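Local structure of cytosolic IMP-GMP specific 5'-nucleotidase (Legionella pneumophila subsp. pneumophila, 4OHF) at residues B[70-75]-B[404-409]; B[91-96]-B[103-108]; B[130-135]-B[158-163]; B[137-142]-B[148-153]. The protein probably hydrolyses nucleoside 5'-monophosphates such as IMP and GMP, with magnesium bound at a HAD-type active site. All blocks are in the same frame, centred on the assembly; numbering follows the deposited sequence.

Contact 1. Residues B[70-75]-B[404-409]; sequences RGLVID and PKWERV
Arg70, whose CB and backbone O lie against Val409, has its NH2 gripped by the Asp125 carboxylate and the backbone oxygen of Asp303, while NH1 forms a salt bridge with Glu326. The fully extended chain (CG anti to the backbone N, chi1 -179°) carries the charge to these partners, and so many anchors probably fix its rotation. Arginine suits the place because it can fan out several N-H groups at the end of a long arm. Back at the contact, Val409 sets CG1 3.9 Å from Arg70 O, and its CG2 lies 4.4 Å from Arg70 CB.

Gly71 turns the chain through a left-handed backbone conformation, which glycine adopts readily, and Leu72 then faces Trp406. Leu72 CD1 sits over the middle of the six-membered ring, 3.4 Å from the Trp406 ring centroid and 13° off its normal, a CH-pi contact. Its other methyl, CD2, extends across the same indole to Trp406 CE3 at 3.5 Å. The forked side chain thus covers part of one face of the indole, whose NE1 has its polar partner in Asp67. Lys83 takes up the backbone oxygens of Trp406 and Arg408, holding the irregular segment 404-409 against the sheet.

Asp303 is a magnesium ligand, and the ion lies about 9 Å from the Arg70 side chain. Through Arg70 the contact reaches what is probably the second shell of the HAD-type active site, where the chain leading into strand 73-75 of the inserted sheet meets the metal-binding core.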
# COMPACT_ATOMS: atom_id res chain seq x y z
N ARG B 70 -16.15 -9.00 -24.39
CA ARG B 70 -15.87 -7.91 -23.46
C ARG B 70 -15.87 -8.39 -22.01
O ARG B 70 -16.57 -9.33 -21.67
CB ARG B 70 -16.90 -6.79 -23.64
CG ARG B 70 -16.68 -5.58 -22.72
CD ARG B 70 -17.69 -4.49 -23.02
NE ARG B 70 -17.46 -3.28 -22.26
CZ ARG B 70 -18.14 -2.15 -22.43
NH1 ARG B 70 -19.10 -2.08 -23.35
NH2 ARG B 70 -17.87 -1.09 -21.68
N GLY B 71 -15.07 -7.74 -21.17
CA GLY B 71 -15.01 -8.07 -19.76
C GLY B 71 -13.92 -9.03 -19.30
O GLY B 71 -13.73 -9.22 -18.11
N LEU B 72 -13.18 -9.61 -20.24
CA LEU B 72 -12.13 -10.56 -19.89
C LEU B 72 -10.96 -9.92 -19.15
O LEU B 72 -10.74 -8.71 -19.25
CB LEU B 72 -11.62 -11.27 -21.15
CG LEU B 72 -12.69 -11.97 -21.97
CD1 LEU B 72 -12.03 -12.81 -23.06
CD2 LEU B 72 -13.58 -12.83 -21.06
N VAL B 73 -10.22 -10.75 -18.42
CA VAL B 73 -9.07 -10.29 -17.65
C VAL B 73 -7.78 -10.95 -18.13
O VAL B 73 -7.73 -12.16 -18.38
CB VAL B 73 -9.23 -10.64 -16.14
CG1 VAL B 73 -7.96 -10.27 -15.39
CG2 VAL B 73 -10.45 -9.93 -15.56
N ILE B 74 -6.72 -10.15 -18.25
CA ILE B 74 -5.45 -10.70 -18.69
C ILE B 74 -4.46 -10.96 -17.55
O ILE B 74 -4.14 -10.07 -16.76
CB ILE B 74 -4.78 -9.78 -19.73
CG1 ILE B 74 -5.58 -9.83 -21.04
CG2 ILE B 74 -3.34 -10.21 -19.97
CD1 ILE B 74 -4.94 -9.08 -22.20
N ASP B 75 -4.01 -12.20 -17.47
CA ASP B 75 -3.03 -12.62 -16.46
C ASP B 75 -1.70 -12.56 -17.20
O ASP B 75 -1.27 -13.54 -17.79
CB ASP B 75 -3.34 -14.05 -16.00
CG ASP B 75 -2.31 -14.59 -15.02
OD1 ASP B 75 -2.59 -15.65 -14.41
OD2 ASP B 75 -1.24 -13.97 -14.86
N PRO B 404 -18.93 -18.96 -28.53
CA PRO B 404 -18.43 -20.30 -28.19
C PRO B 404 -17.31 -20.42 -27.16
O PRO B 404 -17.32 -21.35 -26.35
CB PRO B 404 -18.05 -20.89 -29.56
CG PRO B 404 -17.88 -19.71 -30.45
CD PRO B 404 -18.96 -18.77 -29.99
N LYS B 405 -16.36 -19.49 -27.17
CA LYS B 405 -15.28 -19.56 -26.21
C LYS B 405 -15.59 -18.96 -24.84
O LYS B 405 -15.15 -19.48 -23.81
CB LYS B 405 -14.04 -18.84 -26.75
CG LYS B 405 -13.37 -19.52 -27.95
CD LYS B 405 -12.24 -18.65 -28.55
CE LYS B 405 -11.01 -18.57 -27.66
NZ LYS B 405 -9.90 -17.73 -28.26
N TRP B 406 -16.37 -17.87 -24.81
CA TRP B 406 -16.60 -17.18 -23.55
C TRP B 406 -18.00 -17.07 -22.95
O TRP B 406 -18.14 -16.62 -21.82
CB TRP B 406 -16.02 -15.77 -23.64
CG TRP B 406 -14.62 -15.77 -24.10
CD1 TRP B 406 -14.16 -15.59 -25.39
CD2 TRP B 406 -13.47 -15.99 -23.29
NE1 TRP B 406 -12.79 -15.70 -25.42
CE2 TRP B 406 -12.34 -15.94 -24.15
CE3 TRP B 406 -13.28 -16.22 -21.93
CZ2 TRP B 406 -11.04 -16.12 -23.67
CZ3 TRP B 406 -11.99 -16.39 -21.46
CH2 TRP B 406 -10.88 -16.34 -22.33
N GLU B 407 -19.01 -17.48 -23.69
CA GLU B 407 -20.37 -17.40 -23.17
C GLU B 407 -20.76 -15.92 -23.07
O GLU B 407 -20.21 -15.09 -23.79
CB GLU B 407 -20.44 -18.12 -21.82
CG GLU B 407 -20.52 -19.64 -21.95
CD GLU B 407 -19.86 -20.41 -20.80
OE1 GLU B 407 -19.99 -21.66 -20.76
OE2 GLU B 407 -19.20 -19.77 -19.94
N ARG B 408 -21.69 -15.60 -22.17
CA ARG B 408 -22.18 -14.22 -22.01
C ARG B 408 -21.25 -13.21 -21.36
O ARG B 408 -20.41 -13.55 -20.53
CB ARG B 408 -23.49 -14.22 -21.23
CG ARG B 408 -24.69 -14.52 -22.08
CD ARG B 408 -25.93 -14.73 -21.25
NE ARG B 408 -26.09 -16.14 -20.91
CZ ARG B 408 -27.13 -16.62 -20.25
NH1 ARG B 408 -28.09 -15.78 -19.85
NH2 ARG B 408 -27.22 -17.92 -19.99
N VAL B 409 -21.44 -11.96 -21.74
CA VAL B 409 -20.66 -10.86 -21.20
C VAL B 409 -21.04 -10.61 -19.75
O VAL B 409 -20.16 -10.38 -18.92
CB VAL B 409 -20.90 -9.55 -22.01
CG1 VAL B 409 -20.34 -8.37 -21.26
CG2 VAL B 409 -20.25 -9.66 -23.37

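Contact 2. Residues B[91-96]-B[103-108]; sequences RLSYHG and SDQKKI
Ser93 lies on strand 90-95, between strands 80-84 and 98-99 of an antiparallel sheet, and Gln105 on a helix that passes over one face of it, with 7.6 Å between Ser93 CA and Gln105 CA. The strand enters through a classic beta bulge, Arg91 and Leu92 both facing Lys83, and Ser93 pairs through its backbone with Ile100 on the other flank. Its CB points to the helix, whereas that of Leu92 points away, to the face where Trp406 lies.

A single side-chain pair makes most of the contact. Ser93 OG donates a weak hydrogen bond to Gln105 OE1, 3.3 Å away. With chi1 58° the hydroxyl stands between the backbone N and the carbonyl carbon of its own residue. Gln105 answers with a stretched chain, CG anti to the backbone N (chi1 -176°), which spans the gap between helix and sheet. Serine, being small, lets the helix come close, and glutamine offers a long flexible arm ending in a polar acceptor for this buried hydroxyl.

Strand 90-95 and the short strand 98-99 form a beta-hairpin, and directly after it comes helix 102-109, packed on one face of the five-stranded antiparallel sheet.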
# COMPACT_ATOMS: atom_id res chain seq x y z
N ARG B 91 -14.35 -18.62 -13.87
CA ARG B 91 -15.39 -19.37 -14.54
C ARG B 91 -14.71 -20.20 -15.63
O ARG B 91 -14.99 -21.40 -15.79
CB ARG B 91 -16.42 -18.41 -15.15
CG ARG B 91 -17.30 -19.02 -16.22
CD ARG B 91 -18.11 -20.18 -15.70
NE ARG B 91 -18.90 -20.80 -16.76
CZ ARG B 91 -19.71 -21.84 -16.57
NH1 ARG B 91 -19.83 -22.39 -15.37
NH2 ARG B 91 -20.39 -22.33 -17.60
N LEU B 92 -13.83 -19.56 -16.38
CA LEU B 92 -13.09 -20.27 -17.41
C LEU B 92 -11.84 -19.52 -17.83
O LEU B 92 -11.75 -18.30 -17.68
CB LEU B 92 -14.00 -20.60 -18.61
CG LEU B 92 -14.80 -19.54 -19.34
CD1 LEU B 92 -13.86 -18.71 -20.17
CD2 LEU B 92 -15.83 -20.22 -20.24
N SER B 93 -10.85 -20.26 -18.32
CA SER B 93 -9.59 -19.65 -18.71
C SER B 93 -8.92 -20.27 -19.93
O SER B 93 -9.17 -21.43 -20.29
CB SER B 93 -8.61 -19.70 -17.53
OG SER B 93 -8.40 -21.03 -17.10
N TYR B 94 -8.07 -19.48 -20.57
CA TYR B 94 -7.33 -19.91 -21.75
C TYR B 94 -5.88 -19.44 -21.65
O TYR B 94 -5.58 -18.38 -21.07
CB TYR B 94 -7.95 -19.31 -23.02
CG TYR B 94 -9.27 -19.91 -23.48
CD1 TYR B 94 -10.44 -19.74 -22.74
CD2 TYR B 94 -9.35 -20.64 -24.67
CE1 TYR B 94 -11.66 -20.27 -23.18
CE2 TYR B 94 -10.56 -21.17 -25.12
CZ TYR B 94 -11.71 -20.99 -24.37
OH TYR B 94 -12.90 -21.55 -24.78
N HIS B 95 -4.97 -20.24 -22.19
CA HIS B 95 -3.56 -19.86 -22.25
C HIS B 95 -3.41 -19.62 -23.75
O HIS B 95 -3.32 -20.56 -24.53
CB HIS B 95 -2.65 -21.00 -21.81
CG HIS B 95 -1.19 -20.66 -21.87
ND1 HIS B 95 -0.57 -19.84 -20.95
CD2 HIS B 95 -0.24 -20.99 -22.78
CE1 HIS B 95 0.70 -19.68 -21.29
NE2 HIS B 95 0.93 -20.37 -22.39
N GLY B 96 -3.43 -18.35 -24.14
CA GLY B 96 -3.36 -18.04 -25.56
C GLY B 96 -4.69 -18.42 -26.17
O GLY B 96 -5.74 -17.94 -25.71
N SER B 103 -8.61 -29.15 -14.33
CA SER B 103 -7.50 -29.71 -13.57
C SER B 103 -6.28 -28.79 -13.56
O SER B 103 -5.80 -28.41 -12.50
CB SER B 103 -7.09 -31.06 -14.16
OG SER B 103 -8.17 -31.96 -14.12
N ASP B 104 -5.80 -28.44 -14.75
CA ASP B 104 -4.64 -27.58 -14.87
C ASP B 104 -4.88 -26.19 -14.31
O ASP B 104 -3.94 -25.50 -13.92
CB ASP B 104 -4.19 -27.49 -16.32
CG ASP B 104 -3.69 -28.81 -16.86
OD1 ASP B 104 -3.20 -28.83 -18.01
OD2 ASP B 104 -3.77 -29.83 -16.13
N GLN B 105 -6.14 -25.77 -14.28
CA GLN B 105 -6.48 -24.46 -13.75
C GLN B 105 -6.16 -24.43 -12.27
O GLN B 105 -5.52 -23.49 -11.77
CB GLN B 105 -7.96 -24.14 -13.97
CG GLN B 105 -8.35 -22.75 -13.52
CD GLN B 105 -9.83 -22.48 -13.70
OE1 GLN B 105 -10.34 -22.45 -14.83
NE2 GLN B 105 -10.53 -22.28 -12.59
N LYS B 106 -6.59 -25.47 -11.56
CA LYS B 106 -6.34 -25.56 -10.13
C LYS B 106 -4.85 -25.69 -9.83
O LYS B 106 -4.40 -25.30 -8.77
CB LYS B 106 -7.10 -26.73 -9.52
CG LYS B 106 -8.47 -26.32 -8.99
CD LYS B 106 -8.34 -25.20 -7.93
CE LYS B 106 -9.69 -24.61 -7.55
NZ LYS B 106 -10.63 -25.65 -7.02
N LYS B 107 -4.10 -26.23 -10.79
CA LYS B 107 -2.66 -26.37 -10.61
C LYS B 107 -2.03 -24.99 -10.64
O LYS B 107 -1.23 -24.64 -9.76
CB LYS B 107 -2.06 -27.21 -11.74
CG LYS B 107 -2.70 -28.58 -11.92
CD LYS B 107 -2.57 -29.45 -10.67
CE LYS B 107 -3.16 -30.83 -10.92
NZ LYS B 107 -2.51 -31.48 -12.10
N ILE B 108 -2.41 -24.19 -11.64
CA ILE B 108 -1.87 -22.84 -11.82
C ILE B 108 -2.27 -21.80 -10.78
O ILE B 108 -1.42 -21.07 -10.28
CB ILE B 108 -2.26 -22.27 -13.21
CG1 ILE B 108 -1.75 -23.20 -14.31
CG2 ILE B 108 -1.66 -20.87 -13.39
CD1 ILE B 108 -2.00 -22.68 -15.73

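Contact 3. Residues B[130-135]-B[158-163]; sequences IAFCIL and QDVQYC
The ring of Phe132 is met in two different ways by neighbouring residues of one helix: Val160 comes over a face and Gln161 arrives at the edge. Val160 CG1 stands almost on the ring axis, 3.8 Å from the Phe132 centroid and 10° off the normal, so a single methyl group makes a CH-pi contact with the centre of the ring. This branch is anti to the backbone N, which sends it out from the helix toward the phenyl group. Phe132 starts across the interface rather than straight into it, but its ring swings closer and brings CZ near the valine.

Segments 130-135 and 158-163, on helices 129-143 and 153-170, run roughly antiparallel, their local axes 143° apart in direction and 11.0 Å apart at closest approach. The helices form an alpha-alpha hairpin in the mainly helical part of the insertion between HAD-core strands 19-22 and 204-208. At that separation a large aromatic residue and a branched aliphatic one can bridge the gap between the helices.

Gln161 approaches at about a right angle to the Phe132 side chain, with OE1 near the ring plane and 3.3 Å from Phe132 CE2. The amide and ring planes differ by 29°, and the partly negative oxygen facing the partly positive ring edge is probably favourable. A bend at chi2 folds the amide back to this position, while NE2 is held by Asp165 on the same helix. Farther along, Leu135 CD2 lies 4.2 Å from Val160 CG1, so that methyl is shared between leucine and phenylalanine. Leu135 also packs on Val44 and Leu48 of helix 33-51.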
# COMPACT_ATOMS: atom_id res chain seq x y z
N ILE B 130 -11.05 -5.93 -26.42
CA ILE B 130 -11.27 -7.11 -27.22
C ILE B 130 -10.11 -7.34 -28.18
O ILE B 130 -9.65 -8.46 -28.33
CB ILE B 130 -12.61 -7.00 -27.95
CG1 ILE B 130 -13.73 -7.33 -26.96
CG2 ILE B 130 -12.64 -7.92 -29.16
CD1 ILE B 130 -15.14 -7.04 -27.45
N ALA B 131 -9.63 -6.28 -28.82
CA ALA B 131 -8.51 -6.43 -29.73
C ALA B 131 -7.29 -6.87 -28.91
O ALA B 131 -6.53 -7.76 -29.32
CB ALA B 131 -8.22 -5.11 -30.43
N PHE B 132 -7.11 -6.25 -27.75
CA PHE B 132 -6.00 -6.57 -26.88
C PHE B 132 -5.97 -8.07 -26.59
O PHE B 132 -4.92 -8.71 -26.74
CB PHE B 132 -6.10 -5.80 -25.56
CG PHE B 132 -4.82 -5.76 -24.77
CD1 PHE B 132 -4.14 -6.92 -24.44
CD2 PHE B 132 -4.29 -4.54 -24.34
CE1 PHE B 132 -2.95 -6.88 -23.69
CE2 PHE B 132 -3.11 -4.48 -23.59
CZ PHE B 132 -2.44 -5.66 -23.27
N CYS B 133 -7.11 -8.62 -26.18
CA CYS B 133 -7.22 -10.04 -25.85
C CYS B 133 -6.88 -10.95 -27.02
O CYS B 133 -6.10 -11.88 -26.88
CB CYS B 133 -8.61 -10.37 -25.34
SG CYS B 133 -8.93 -9.83 -23.65
N ILE B 134 -7.48 -10.68 -28.18
CA ILE B 134 -7.21 -11.50 -29.35
C ILE B 134 -5.72 -11.48 -29.69
O ILE B 134 -5.09 -12.53 -29.84
CB ILE B 134 -8.00 -11.01 -30.56
CG1 ILE B 134 -9.51 -11.18 -30.30
CG2 ILE B 134 -7.57 -11.79 -31.79
CD1 ILE B 134 -10.38 -10.59 -31.38
N LEU B 135 -5.17 -10.27 -29.81
CA LEU B 135 -3.75 -10.14 -30.12
C LEU B 135 -2.88 -10.85 -29.08
O LEU B 135 -2.06 -11.69 -29.43
CB LEU B 135 -3.36 -8.68 -30.21
CG LEU B 135 -1.89 -8.45 -30.59
CD1 LEU B 135 -1.62 -9.16 -31.89
CD2 LEU B 135 -1.58 -6.97 -30.73
N GLN B 158 2.91 -5.87 -21.67
CA GLN B 158 3.28 -4.47 -21.49
C GLN B 158 3.64 -3.80 -22.82
O GLN B 158 3.32 -2.63 -23.04
CB GLN B 158 4.44 -4.36 -20.50
CG GLN B 158 4.05 -4.85 -19.10
CD GLN B 158 5.18 -4.69 -18.09
OE1 GLN B 158 6.30 -5.15 -18.32
NE2 GLN B 158 4.88 -4.04 -16.97
N ASP B 159 4.30 -4.54 -23.70
CA ASP B 159 4.65 -3.99 -25.00
C ASP B 159 3.37 -3.63 -25.73
O ASP B 159 3.21 -2.50 -26.22
CB ASP B 159 5.44 -4.99 -25.85
CG ASP B 159 6.88 -5.16 -25.37
OD1 ASP B 159 7.40 -4.27 -24.64
OD2 ASP B 159 7.49 -6.19 -25.74
N VAL B 160 2.45 -4.60 -25.80
CA VAL B 160 1.18 -4.41 -26.46
C VAL B 160 0.46 -3.19 -25.89
O VAL B 160 -0.07 -2.38 -26.65
CB VAL B 160 0.28 -5.65 -26.31
CG1 VAL B 160 -1.09 -5.37 -26.86
CG2 VAL B 160 0.89 -6.83 -27.05
N GLN B 161 0.44 -3.05 -24.57
CA GLN B 161 -0.24 -1.91 -23.94
C GLN B 161 0.43 -0.62 -24.39
O GLN B 161 -0.24 0.39 -24.61
CB GLN B 161 -0.20 -2.00 -22.42
CG GLN B 161 -0.88 -0.83 -21.70
CD GLN B 161 -2.36 -0.70 -22.04
OE1 GLN B 161 -3.13 -1.66 -21.90
NE2 GLN B 161 -2.78 0.49 -22.47
N TYR B 162 1.75 -0.66 -24.53
CA TYR B 162 2.50 0.50 -24.96
C TYR B 162 2.06 0.92 -26.36
O TYR B 162 1.83 2.10 -26.61
CB TYR B 162 4.00 0.18 -24.95
CG TYR B 162 4.88 1.30 -25.46
CD1 TYR B 162 5.23 1.39 -26.81
CD2 TYR B 162 5.37 2.28 -24.60
CE1 TYR B 162 6.03 2.43 -27.29
CE2 TYR B 162 6.18 3.32 -25.07
CZ TYR B 162 6.51 3.39 -26.41
OH TYR B 162 7.29 4.42 -26.87
N CYS B 163 1.95 -0.05 -27.26
CA CYS B 163 1.52 0.25 -28.62
C CYS B 163 0.13 0.85 -28.66
O CYS B 163 -0.11 1.82 -29.40
CB CYS B 163 1.53 -1.01 -29.46
SG CYS B 163 3.16 -1.67 -29.73

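Contact 4. Residues B[137-142]-B[148-153]; sequences GQLVDL and DKMPSY
Met150 reaches from the loop to Leu139 and Leu142 on helix 129-143. Its CB heads for the helix, and CG, anti to the carbonyl carbon (chi1 -60°), lengthens the arm. The sulfur is the first atom to meet the other segment closely: Met150 SD lies 3.3 Å from Leu142 CD1, the two side chains crossing at about a right angle, and it also borders Leu142 CB at 3.8 Å. A bend at chi3 (80°) then turns the terminal methyl along the helix, bringing Met150 CE 3.6 Å from Leu139 O and 4.3 Å from Leu139 CD2. An unbranched, flexible thioether suits this place, since it can thread between two leucines and fold to their shape. Tyr54 and Pro55 pack on Met150 as well.

Three residues on, at the start of helix 153-170, Tyr153 crosses Val140 at about a right angle, with Val140 CG1 4.0 Å from Tyr153 CD1. Tyrosine gives the valine apolar ring carbons to pack on, while its hydroxyl bonds to Asp144, and the ring meets that of His95 nearly perpendicularly. Lys143 takes the backbone oxygens of Met150 and Pro151, pinning the loop to the helix end.

Just before Tyr153, the Ser152 hydroxyl caps Ala155 N. Ser152 is thus the N-cap of helix 153-170, and the segment belongs to the connection of an alpha-alpha hairpin, packed by Met150 against helix 129-143.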
# COMPACT_ATOMS: atom_id res chain seq x y z
N GLY B 137 -3.56 -13.13 -27.04
CA GLY B 137 -3.72 -14.57 -27.12
C GLY B 137 -2.81 -15.16 -28.18
O GLY B 137 -2.07 -16.10 -27.92
N GLN B 138 -2.87 -14.61 -29.39
CA GLN B 138 -2.05 -15.10 -30.50
C GLN B 138 -0.57 -14.93 -30.22
O GLN B 138 0.23 -15.81 -30.54
CB GLN B 138 -2.44 -14.36 -31.78
CG GLN B 138 -3.87 -14.64 -32.20
CD GLN B 138 -4.36 -13.64 -33.24
OE1 GLN B 138 -4.11 -12.44 -33.12
NE2 GLN B 138 -5.09 -14.13 -34.24
N LEU B 139 -0.20 -13.81 -29.61
CA LEU B 139 1.19 -13.55 -29.31
C LEU B 139 1.78 -14.64 -28.42
O LEU B 139 2.86 -15.16 -28.72
CB LEU B 139 1.35 -12.18 -28.64
CG LEU B 139 1.00 -10.99 -29.53
CD1 LEU B 139 1.32 -9.69 -28.81
CD2 LEU B 139 1.79 -11.07 -30.83
N VAL B 140 1.08 -15.01 -27.35
CA VAL B 140 1.60 -16.05 -26.47
C VAL B 140 1.63 -17.39 -27.20
O VAL B 140 2.50 -18.22 -26.95
CB VAL B 140 0.77 -16.19 -25.16
CG1 VAL B 140 0.62 -14.83 -24.48
CG2 VAL B 140 -0.56 -16.78 -25.46
N ASP B 141 0.69 -17.60 -28.12
CA ASP B 141 0.66 -18.84 -28.89
C ASP B 141 1.95 -19.00 -29.68
O ASP B 141 2.45 -20.12 -29.87
CB ASP B 141 -0.50 -18.83 -29.88
CG ASP B 141 -1.78 -19.32 -29.26
OD1 ASP B 141 -2.77 -19.50 -30.01
OD2 ASP B 141 -1.80 -19.53 -28.03
N LEU B 142 2.47 -17.87 -30.16
CA LEU B 142 3.69 -17.80 -30.95
C LEU B 142 4.91 -17.88 -30.03
O LEU B 142 5.92 -18.50 -30.37
CB LEU B 142 3.70 -16.49 -31.76
CG LEU B 142 4.50 -16.36 -33.06
CD1 LEU B 142 5.97 -16.23 -32.74
CD2 LEU B 142 4.23 -17.57 -33.95
N ASP B 148 12.14 -18.04 -27.30
CA ASP B 148 13.37 -17.26 -27.24
C ASP B 148 13.26 -16.07 -28.17
O ASP B 148 13.79 -14.99 -27.89
CB ASP B 148 14.58 -18.11 -27.65
CG ASP B 148 14.77 -19.31 -26.76
OD1 ASP B 148 14.03 -20.30 -26.94
OD2 ASP B 148 15.66 -19.26 -25.88
N LYS B 149 12.58 -16.28 -29.29
CA LYS B 149 12.40 -15.23 -30.28
C LYS B 149 11.48 -14.12 -29.76
O LYS B 149 11.39 -13.06 -30.38
CB LYS B 149 11.83 -15.82 -31.57
CG LYS B 149 12.74 -16.84 -32.26
CD LYS B 149 14.07 -16.22 -32.70
CE LYS B 149 14.83 -17.13 -33.67
NZ LYS B 149 15.25 -18.44 -33.09
N MET B 150 10.81 -14.37 -28.64
CA MET B 150 9.89 -13.39 -28.06
C MET B 150 10.07 -13.18 -26.57
O MET B 150 10.49 -14.09 -25.86
CB MET B 150 8.44 -13.80 -28.33
CG MET B 150 8.09 -13.92 -29.79
SD MET B 150 6.40 -14.49 -30.00
CE MET B 150 5.51 -12.95 -29.75
N PRO B 151 9.75 -11.97 -26.07
CA PRO B 151 9.87 -11.63 -24.65
C PRO B 151 9.06 -12.57 -23.75
O PRO B 151 8.56 -13.61 -24.19
CB PRO B 151 9.35 -10.20 -24.59
CG PRO B 151 9.73 -9.65 -25.93
CD PRO B 151 9.37 -10.78 -26.86
N SER B 152 8.94 -12.21 -22.48
CA SER B 152 8.18 -13.02 -21.53
C SER B 152 6.71 -12.60 -21.60
O SER B 152 6.39 -11.49 -22.05
CB SER B 152 8.69 -12.81 -20.10
OG SER B 152 8.45 -11.48 -19.67
N TYR B 153 5.83 -13.48 -21.16
CA TYR B 153 4.40 -13.21 -21.17
C TYR B 153 4.14 -11.80 -20.63
O TYR B 153 3.42 -11.01 -21.24
CB TYR B 153 3.66 -14.23 -20.30
CG TYR B 153 3.77 -15.65 -20.80
CD1 TYR B 153 3.61 -15.95 -22.15
CD2 TYR B 153 3.96 -16.71 -19.92
CE1 TYR B 153 3.62 -17.26 -22.61
CE2 TYR B 153 3.97 -18.03 -20.36
CZ TYR B 153 3.80 -18.29 -21.71
OH TYR B 153 3.80 -19.59 -22.16

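In the fold
From the N terminus, the chain opens contact 1 at 70-75, which runs into inner strand 73-75 of the antiparallel sheet. Contact 2 then closes a short loop, folding helix 102-109 onto strand 90-95. Contact 3 opens at 130-135, and within its span contact 4 ties the connection between the two helices to the end of the first; contact 3 closes at 158-163. Contact 1 closes last, at 404-409, after the chain has passed through the HAD core and the long helices, so it encloses all the others, and none cross. Ile74 packs on Phe132, Glu407 pairs with Arg91, Gly96 packs on Val140 and Val160 on Leu139, joining sheet, helical hairpin and late loop.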